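Local coordinates for protein chitooligosaccharide oxidase (Gibberella zeae, PDB 6Y0R) that oxidises the C1 hydroxyl of chitooligosaccharides to the corresponding lactones with a bicovalently bound FAD, reducing molecular oxygen to hydrogen peroxide, at residues S369-G381 and D400-A412. Residues are numbered along the deposited sequence; the frame is centred on the assembly and turned at random.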
loop_
_atom_site.group_PDB
_atom_site.type_symbol
_atom_site.label_atom_id
_atom_site.label_comp_id
_atom_site.label_asym_id
_atom_site.label_seq_id
_atom_site.Cartn_x
_atom_site.Cartn_y
_atom_site.Cartn_z
ATOM N N SER A 369 13.181 -4.081 -23.977
ATOM C CA SER A 369 13.195 -2.622 -24.230
ATOM C C SER A 369 12.447 -1.885 -23.115
ATOM O O SER A 369 12.553 -0.642 -23.032
ATOM C CB SER A 369 12.574 -2.310 -25.563
ATOM O OG SER A 369 11.312 -2.942 -25.644
ATOM N N HIS A 370 11.731 -2.621 -22.264
ATOM C CA HIS A 370 10.861 -2.004 -21.226
ATOM C C HIS A 370 11.697 -1.416 -20.095
ATOM O O HIS A 370 12.699 -2.053 -19.760
ATOM C CB HIS A 370 9.909 -3.041 -20.687
ATOM C CG HIS A 370 8.816 -3.363 -21.639
ATOM N ND1 HIS A 370 9.061 -3.766 -22.940
ATOM C CD2 HIS A 370 7.484 -3.400 -21.480
ATOM C CE1 HIS A 370 7.920 -4.025 -23.536
ATOM N NE2 HIS A 370 6.943 -3.823 -22.665
ATOM N N SER A 371 11.280 -0.285 -19.515
ATOM C CA SER A 371 11.912 0.297 -18.302
ATOM C C SER A 371 11.240 -0.354 -17.080
ATOM O O SER A 371 10.258 0.185 -16.543
ATOM C CB SER A 371 11.915 1.795 -18.263
ATOM O OG SER A 371 10.656 2.313 -18.589
ATOM N N TRP A 372 11.618 -1.585 -16.838
ATOM C CA TRP A 372 11.046 -2.378 -15.724
ATOM C C TRP A 372 11.937 -2.231 -14.489
ATOM O O TRP A 372 13.108 -1.904 -14.606
ATOM C CB TRP A 372 10.860 -3.833 -16.131
ATOM C CG TRP A 372 12.138 -4.541 -16.422
ATOM C CD1 TRP A 372 12.736 -4.683 -17.640
ATOM C CD2 TRP A 372 12.993 -5.211 -15.480
ATOM N NE1 TRP A 372 13.930 -5.348 -17.508
ATOM C CE2 TRP A 372 14.105 -5.693 -16.192
ATOM C CE3 TRP A 372 12.962 -5.396 -14.097
ATOM C CZ2 TRP A 372 15.148 -6.388 -15.579
ATOM C CZ3 TRP A 372 13.987 -6.091 -13.495
ATOM C CH2 TRP A 372 15.079 -6.556 -14.214
ATOM N N TRP A 373 11.377 -2.443 -13.301
ATOM C CA TRP A 373 12.229 -2.566 -12.086
ATOM C C TRP A 373 11.470 -3.417 -11.083
ATOM O O TRP A 373 10.254 -3.639 -11.246
ATOM C CB TRP A 373 12.615 -1.234 -11.448
ATOM C CG TRP A 373 11.491 -0.307 -11.135
ATOM C CD1 TRP A 373 11.035 0.699 -11.926
ATOM C CD2 TRP A 373 10.696 -0.258 -9.931
ATOM N NE1 TRP A 373 10.015 1.366 -11.310
ATOM C CE2 TRP A 373 9.772 0.790 -10.090
ATOM C CE3 TRP A 373 10.603 -1.057 -8.797
ATOM C CZ2 TRP A 373 8.833 1.129 -9.117
ATOM C CZ3 TRP A 373 9.645 -0.754 -7.841
ATOM C CH2 TRP A 373 8.757 0.316 -8.014
ATOM N N LEU A 374 12.159 -3.889 -10.053
ATOM C CA LEU A 374 11.464 -4.639 -8.988
ATOM C C LEU A 374 12.180 -4.359 -7.681
ATOM O O LEU A 374 13.313 -3.876 -7.697
ATOM C CB LEU A 374 11.380 -6.123 -9.305
ATOM C CG LEU A 374 12.713 -6.852 -9.381
ATOM C CD1 LEU A 374 13.096 -7.416 -8.019
ATOM C CD2 LEU A 374 12.632 -7.962 -10.420
ATOM N N GLN A 375 11.450 -4.575 -6.598
ATOM C CA GLN A 375 12.018 -4.510 -5.244
ATOM C C GLN A 375 11.741 -5.848 -4.586
ATOM O O GLN A 375 10.679 -6.469 -4.815
ATOM C CB GLN A 375 11.444 -3.373 -4.396
ATOM C CG GLN A 375 11.613 -1.984 -4.953
ATOM C CD GLN A 375 10.597 -1.075 -4.290
ATOM O OE1 GLN A 375 9.452 -1.462 -4.020
ATOM N NE2 GLN A 375 11.026 0.133 -3.992
ATOM N N MET A 376 12.708 -6.316 -3.830
ATOM C CA MET A 376 12.528 -7.470 -2.933
ATOM C C MET A 376 12.720 -7.013 -1.483
ATOM O O MET A 376 13.844 -6.690 -1.106
ATOM C CB MET A 376 13.520 -8.584 -3.249
ATOM C CG MET A 376 13.262 -9.783 -2.413
ATOM S SD MET A 376 14.310 -11.142 -2.846
ATOM C CE MET A 376 15.837 -10.601 -2.128
ATOM N N ASP A 377 11.626 -6.919 -0.739
ATOM C CA ASP A 377 11.613 -6.361 0.627
ATOM C C ASP A 377 11.677 -7.527 1.612
ATOM O O ASP A 377 10.922 -8.473 1.437
ATOM C CB ASP A 377 10.354 -5.537 0.871
ATOM C CG ASP A 377 10.006 -4.475 -0.169
ATOM O OD1 ASP A 377 10.907 -4.000 -0.845
ATOM O OD2 ASP A 377 8.779 -4.174 -0.321
ATOM N N ILE A 378 12.471 -7.412 2.681
ATOM C CA ILE A 378 12.389 -8.399 3.795
ATOM C C ILE A 378 11.273 -7.924 4.718
ATOM O O ILE A 378 11.421 -6.831 5.341
ATOM C CB ILE A 378 13.748 -8.532 4.531
ATOM C CG1 ILE A 378 14.841 -8.953 3.558
ATOM C CG2 ILE A 378 13.562 -9.523 5.664
ATOM C CD1 ILE A 378 16.234 -8.502 3.934
ATOM N N THR A 379 10.109 -8.573 4.707
ATOM C CA THR A 379 9.002 -8.228 5.626
ATOM C C THR A 379 9.106 -9.043 6.919
ATOM O O THR A 379 8.567 -8.576 7.908
ATOM C CB THR A 379 7.627 -8.488 4.997
ATOM O OG1 THR A 379 7.460 -9.877 4.721
ATOM C CG2 THR A 379 7.455 -7.711 3.719
ATOM N N GLY A 380 9.679 -10.241 6.872
ATOM C CA GLY A 380 9.636 -11.178 8.018
ATOM C C GLY A 380 10.955 -11.297 8.764
ATOM O O GLY A 380 11.782 -10.347 8.791
ATOM N N GLY A 381 11.129 -12.477 9.365
ATOM C CA GLY A 381 12.290 -12.814 10.185
ATOM C C GLY A 381 11.877 -12.867 11.650
ATOM O O GLY A 381 10.811 -12.352 12.011
ATOM N N ASP A 400 3.022 -14.874 7.387
ATOM C CA ASP A 400 3.824 -16.112 7.360
ATOM C C ASP A 400 4.920 -16.007 6.288
ATOM O O ASP A 400 5.877 -16.797 6.309
ATOM C CB ASP A 400 2.847 -17.284 7.159
ATOM C CG ASP A 400 1.996 -17.258 5.861
ATOM O OD1 ASP A 400 1.562 -16.155 5.339
ATOM O OD2 ASP A 400 1.723 -18.390 5.341
ATOM N N THR A 401 4.892 -14.985 5.442
ATOM C CA THR A 401 5.836 -14.804 4.336
ATOM C C THR A 401 7.052 -14.013 4.825
ATOM O O THR A 401 6.949 -13.306 5.841
ATOM C CB THR A 401 5.094 -14.193 3.145
ATOM O OG1 THR A 401 4.334 -13.096 3.642
ATOM C CG2 THR A 401 4.163 -15.155 2.453
ATOM N N LEU A 402 8.197 -14.185 4.170
ATOM C CA LEU A 402 9.448 -13.485 4.521
ATOM C C LEU A 402 9.637 -12.297 3.588
ATOM O O LEU A 402 10.286 -11.337 4.012
ATOM C CB LEU A 402 10.609 -14.487 4.399
ATOM C CG LEU A 402 12.016 -13.970 4.669
ATOM C CD1 LEU A 402 12.140 -13.378 6.084
ATOM C CD2 LEU A 402 13.020 -15.088 4.495
ATOM N N LEU A 403 9.237 -12.448 2.304
ATOM C CA LEU A 403 9.597 -11.529 1.227
ATOM C C LEU A 403 8.345 -10.885 0.665
ATOM O O LEU A 403 7.311 -11.566 0.514
ATOM C CB LEU A 403 10.343 -12.297 0.121
ATOM C CG LEU A 403 11.594 -13.067 0.542
ATOM C CD1 LEU A 403 12.132 -13.845 -0.654
ATOM C CD2 LEU A 403 12.641 -12.139 1.088
ATOM N N LEU A 404 8.490 -9.628 0.289
ATOM C CA LEU A 404 7.481 -8.904 -0.508
ATOM C C LEU A 404 8.193 -8.401 -1.750
ATOM O O LEU A 404 9.111 -7.564 -1.638
ATOM C CB LEU A 404 6.899 -7.726 0.278
ATOM C CG LEU A 404 5.980 -6.785 -0.510
ATOM C CD1 LEU A 404 5.032 -7.555 -1.375
ATOM C CD2 LEU A 404 5.194 -5.852 0.393
ATOM N N PHE A 405 7.750 -8.841 -2.910
ATOM C CA PHE A 405 8.278 -8.333 -4.171
ATOM C C PHE A 405 7.248 -7.362 -4.780
ATOM O O PHE A 405 5.993 -7.631 -4.752
ATOM C CB PHE A 405 8.457 -9.451 -5.199
ATOM C CG PHE A 405 9.530 -10.465 -4.902
ATOM C CD1 PHE A 405 9.287 -11.516 -4.035
ATOM C CD2 PHE A 405 10.785 -10.346 -5.465
ATOM C CE1 PHE A 405 10.281 -12.442 -3.758
ATOM C CE2 PHE A 405 11.763 -11.281 -5.203
ATOM C CZ PHE A 405 11.510 -12.330 -4.353
ATOM N N GLN A 406 7.785 -6.275 -5.332
ATOM C CA GLN A 406 7.015 -5.356 -6.173
ATOM C C GLN A 406 7.619 -5.364 -7.585
ATOM O O GLN A 406 8.822 -5.212 -7.689
ATOM C CB GLN A 406 6.993 -3.957 -5.581
ATOM C CG GLN A 406 6.253 -3.031 -6.513
ATOM C CD GLN A 406 6.122 -1.628 -5.988
ATOM O OE1 GLN A 406 6.849 -1.153 -5.083
ATOM N NE2 GLN A 406 5.181 -0.936 -6.571
ATOM N N PHE A 407 6.807 -5.579 -8.611
ATOM C CA PHE A 407 7.273 -5.591 -10.024
ATOM C C PHE A 407 6.586 -4.443 -10.754
ATOM O O PHE A 407 5.384 -4.297 -10.596
ATOM C CB PHE A 407 6.928 -6.908 -10.720
ATOM C CG PHE A 407 7.285 -8.162 -9.960
ATOM C CD1 PHE A 407 8.585 -8.647 -9.979
ATOM C CD2 PHE A 407 6.352 -8.802 -9.155
ATOM C CE1 PHE A 407 8.927 -9.807 -9.300
ATOM C CE2 PHE A 407 6.692 -9.980 -8.486
ATOM C CZ PHE A 407 7.987 -10.446 -8.530
ATOM N N TYR A 408 7.343 -3.645 -11.493
ATOM C CA TYR A 408 6.840 -2.367 -12.058
ATOM C C TYR A 408 7.369 -2.184 -13.479
ATOM O O TYR A 408 8.548 -2.490 -13.726
ATOM C CB TYR A 408 7.259 -1.233 -11.141
ATOM C CG TYR A 408 6.454 0.032 -11.145
ATOM C CD1 TYR A 408 6.716 1.028 -12.068
ATOM C CD2 TYR A 408 5.552 0.296 -10.123
ATOM C CE1 TYR A 408 6.065 2.259 -12.030
ATOM C CE2 TYR A 408 4.875 1.508 -10.084
ATOM C CZ TYR A 408 5.143 2.497 -11.018
ATOM O OH TYR A 408 4.474 3.681 -10.922
ATOM N N ASP A 409 6.494 -1.713 -14.370
ATOM C CA ASP A 409 6.881 -1.385 -15.767
ATOM C C ASP A 409 6.160 -0.104 -16.147
ATOM O O ASP A 409 4.936 -0.077 -16.053
ATOM C CB ASP A 409 6.553 -2.538 -16.677
ATOM C CG ASP A 409 7.004 -2.311 -18.120
ATOM O OD1 ASP A 409 7.982 -1.566 -18.320
ATOM O OD2 ASP A 409 6.445 -2.977 -18.963
ATOM N N SER A 410 6.910 0.894 -16.601
ATOM C CA SER A 410 6.427 2.270 -16.832
ATOM C C SER A 410 6.720 2.677 -18.281
ATOM O O SER A 410 7.757 2.278 -18.800
ATOM C CB SER A 410 7.144 3.200 -15.887
ATOM O OG SER A 410 6.646 4.486 -16.037
ATOM N N VAL A 411 5.831 3.456 -18.871
ATOM C CA VAL A 411 6.030 4.102 -20.208
ATOM C C VAL A 411 5.738 5.590 -20.055
ATOM O O VAL A 411 5.243 6.033 -18.998
ATOM C CB VAL A 411 5.151 3.442 -21.278
ATOM C CG1 VAL A 411 5.448 1.960 -21.433
ATOM C CG2 VAL A 411 3.669 3.648 -21.010
ATOM N N ALA A 412 6.056 6.392 -21.075
ATOM C CA ALA A 412 5.894 7.848 -20.938
ATOM C C ALA A 412 4.394 8.168 -20.860
ATOM O O ALA A 412 3.560 7.338 -21.337
ATOM C CB ALA A 412 6.560 8.579 -22.086
HETATM O O HOH W 1 8.337 0.021 -20.261
HETATM O O HOH W 2 5.798 -10.813 2.850
HETATM O O HOH W 3 5.642 -11.111 6.575
#
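L402 O takes two amide hydrogens where the strand pairing ends, T379 N at 2.9 Å and G380 N at 3.1 Å, both from the same face of its carbonyl plane. A water beside this end of the pairing donates to T401 O and accepts from T379 OG1; a second donates to T379 OG1 and meets T401 OG1, so the T379 hydroxyl is held between two waters. Further along, D377 N to L404 O (2.7 Å) leads the regular antiparallel bonds of strands 371-378 and 403-411, neighbours in the seven-stranded sheet of this flavoprotein oxidase. L402 and L403 share A346 as their partner on strand 338-346, a classic bulge. On the sheet face toward FAD, the W373 and Y408 rings lie nearly parallel (16°) yet so offset that they hardly overlap, and Y408 CB sits over the centre of the indole's six-membered ring, 3.5 Å from its centroid. The Y408 hydroxyl is hydrogen-bonded to D337, while the side chain of Q406 lies about 6 Å from the bound FAD. The other face packs against helices: M376, CG anti to its backbone N (chi1 -176°), lays CG over the F405 ring and, bending at chi3, brings SD obliquely to 3.4 Å from F405 CZ, a Met-aromatic contact, with M376 also touching F254 of helix 247-260 and F405 touching I432 of helix 420-433.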